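Local coordinates for protein formyltransferase PseJ (PDB 6EDK) that belongs to the formyltransferase family and holds N-{4-[{[(6S)-2-amino-4-oxo-3,4,5,6,7,8-hexahydropteridin-6-yl]methyl}(formyl)amino]benzoyl}-L-glutamic acid in a pocket of its mixed alpha/beta fold, at residues I134-E138 against L161-Y165. Numbering follows the deposited sequence.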
loop_
_atom_site.group_PDB
_atom_site.type_symbol
_atom_site.label_atom_id
_atom_site.label_comp_id
_atom_site.label_asym_id
_atom_site.label_seq_id
_atom_site.Cartn_x
_atom_site.Cartn_y
_atom_site.Cartn_z
ATOM N N ILE A 134 0.420 3.725 -10.436
ATOM C CA ILE A 134 -0.081 2.802 -11.443
ATOM C C ILE A 134 -1.590 2.919 -11.596
ATOM O O ILE A 134 -2.086 3.160 -12.706
ATOM C CB ILE A 134 0.326 1.346 -11.105
ATOM C CG1 ILE A 134 1.854 1.188 -11.242
ATOM C CG2 ILE A 134 -0.351 0.377 -11.981
ATOM C CD1 ILE A 134 2.441 0.017 -10.405
ATOM N N VAL A 135 -2.314 2.780 -10.485
ATOM C CA VAL A 135 -3.760 3.015 -10.458
ATOM C C VAL A 135 -4.159 3.433 -9.057
ATOM O O VAL A 135 -3.534 3.031 -8.084
ATOM C CB VAL A 135 -4.598 1.786 -10.815
ATOM C CG1 VAL A 135 -4.420 1.486 -12.284
ATOM C CG2 VAL A 135 -4.197 0.558 -9.987
ATOM N N GLN A 136 -5.232 4.218 -8.960
ATOM C CA GLN A 136 -5.744 4.591 -7.659
ATOM C C GLN A 136 -7.258 4.567 -7.720
ATOM O O GLN A 136 -7.850 4.502 -8.809
ATOM C CB GLN A 136 -5.348 6.043 -7.238
ATOM C CG GLN A 136 -4.151 6.604 -7.787
ATOM C CD GLN A 136 -3.924 8.028 -7.302
ATOM O OE1 GLN A 136 -4.153 9.021 -8.024
ATOM N NE2 GLN A 136 -3.543 8.120 -6.063
ATOM N N ARG A 137 -7.882 4.649 -6.527
ATOM C CA ARG A 137 -9.345 4.746 -6.461
ATOM C C ARG A 137 -9.773 5.548 -5.278
ATOM O O ARG A 137 -9.282 5.342 -4.175
ATOM C CB ARG A 137 -9.974 3.345 -6.418
ATOM C CG ARG A 137 -11.470 3.384 -6.389
ATOM C CD ARG A 137 -12.018 2.034 -6.733
ATOM N NE ARG A 137 -11.596 1.744 -8.121
ATOM C CZ ARG A 137 -11.757 0.564 -8.723
ATOM N NH1 ARG A 137 -12.370 -0.457 -8.094
ATOM N NH2 ARG A 137 -11.368 0.406 -9.948
ATOM N N GLU A 138 -10.753 6.423 -5.477
ATOM C CA GLU A 138 -11.257 7.135 -4.298
ATOM C C GLU A 138 -12.244 6.241 -3.544
ATOM O O GLU A 138 -12.896 5.378 -4.117
ATOM C CB GLU A 138 -11.977 8.454 -4.734
ATOM C CG GLU A 138 -12.462 9.258 -3.559
ATOM C CD GLU A 138 -13.297 10.501 -3.945
ATOM O OE1 GLU A 138 -13.895 10.483 -5.006
ATOM O OE2 GLU A 138 -13.351 11.438 -3.118
ATOM N N LEU A 161 -8.831 -3.730 -6.259
ATOM C CA LEU A 161 -8.169 -2.983 -7.318
ATOM C C LEU A 161 -6.945 -3.745 -7.828
ATOM O O LEU A 161 -6.666 -3.788 -9.035
ATOM C CB LEU A 161 -7.718 -1.615 -6.741
ATOM C CG LEU A 161 -7.060 -0.613 -7.674
ATOM C CD1 LEU A 161 -8.019 -0.111 -8.748
ATOM C CD2 LEU A 161 -6.502 0.594 -6.901
ATOM N N PHE A 162 -6.255 -4.397 -6.904
ATOM C CA PHE A 162 -5.063 -5.180 -7.296
ATOM C C PHE A 162 -5.474 -6.327 -8.219
ATOM O O PHE A 162 -4.897 -6.538 -9.307
ATOM C CB PHE A 162 -4.399 -5.735 -6.062
ATOM C CG PHE A 162 -3.273 -6.683 -6.439
ATOM C CD1 PHE A 162 -2.132 -6.191 -6.945
ATOM C CD2 PHE A 162 -3.508 -8.034 -6.398
ATOM C CE1 PHE A 162 -1.123 -7.084 -7.374
ATOM C CE2 PHE A 162 -2.506 -8.928 -6.856
ATOM C CZ PHE A 162 -1.370 -8.397 -7.330
ATOM N N MET A 163 -6.469 -7.093 -7.778
ATOM C CA MET A 163 -6.884 -8.267 -8.591
ATOM C C MET A 163 -7.488 -7.822 -9.892
ATOM O O MET A 163 -7.348 -8.521 -10.913
ATOM C CB MET A 163 -7.878 -9.134 -7.823
ATOM C CG MET A 163 -7.279 -9.858 -6.617
ATOM S SD MET A 163 -8.224 -11.123 -5.709
ATOM C CE MET A 163 -9.425 -10.072 -4.869
ATOM N N GLU A 164 -8.201 -6.674 -9.888
ATOM C CA GLU A 164 -8.748 -6.173 -11.142
ATOM C C GLU A 164 -7.665 -5.842 -12.137
ATOM O O GLU A 164 -7.835 -6.104 -13.343
ATOM C CB GLU A 164 -9.618 -4.944 -10.907
ATOM C CG GLU A 164 -10.160 -4.281 -12.149
ATOM C CD GLU A 164 -11.084 -3.123 -11.796
ATOM O OE1 GLU A 164 -11.390 -2.946 -10.576
ATOM O OE2 GLU A 164 -11.530 -2.442 -12.732
ATOM N N TYR A 165 -6.538 -5.305 -11.680
ATOM C CA TYR A 165 -5.529 -4.807 -12.630
ATOM C C TYR A 165 -4.303 -5.710 -12.758
ATOM O O TYR A 165 -3.505 -5.521 -13.673
ATOM C CB TYR A 165 -5.074 -3.388 -12.256
ATOM C CG TYR A 165 -6.062 -2.329 -12.665
ATOM C CD1 TYR A 165 -6.053 -1.784 -13.927
ATOM C CD2 TYR A 165 -7.055 -1.910 -11.796
ATOM C CE1 TYR A 165 -6.964 -0.839 -14.315
ATOM C CE2 TYR A 165 -8.003 -0.889 -12.194
ATOM C CZ TYR A 165 -7.923 -0.383 -13.470
ATOM O OH TYR A 165 -8.810 0.582 -13.924
#
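Val135 fills the angle between Tyr165 and Leu161 with its two methyls. CG1 sits above the middle of the Tyr165 ring, 3.9 Å from the centroid, a CH-pi contact; CG2 meets Leu161 CD2 at 3.9 Å. The other Leu161 methyl, CD1, lies under one face of the Arg137 guanidinium, displaced toward its rim and 3.6 Å from Arg137 NH2. At the edge of that group Glu164 closes a salt bridge, its OE1 3.4 Å from Arg137 NH2 in a weak hydrogen bond, with the carboxylate turned 57° from the guanidinium plane. Arg137 gets there by leaving the strand with CG anti to the backbone N (chi1 -178°) and bending at chi3, which brings one face of the guanidinium over Leu161 CD1. Behind this layer, Leu161 also packs on Val119 and Tyr165 on Ile174. Gln136 starts out away from the helix, and its NE2 is hydrogen-bonded to Leu98 O and Thr120 OG1. Ile134 and Val135, both opposite Ile121, form a classic beta bulge. Segments 134-138 and 161-165 run at 137° between their N-to-C directions, closer to antiparallel than perpendicular; helix 147-169 thus packs on outermost strand 133-138 through apolar contacts flanked by the Arg137-Glu164 salt bridge, as a helix covers one face of a mixed alpha/beta sheet.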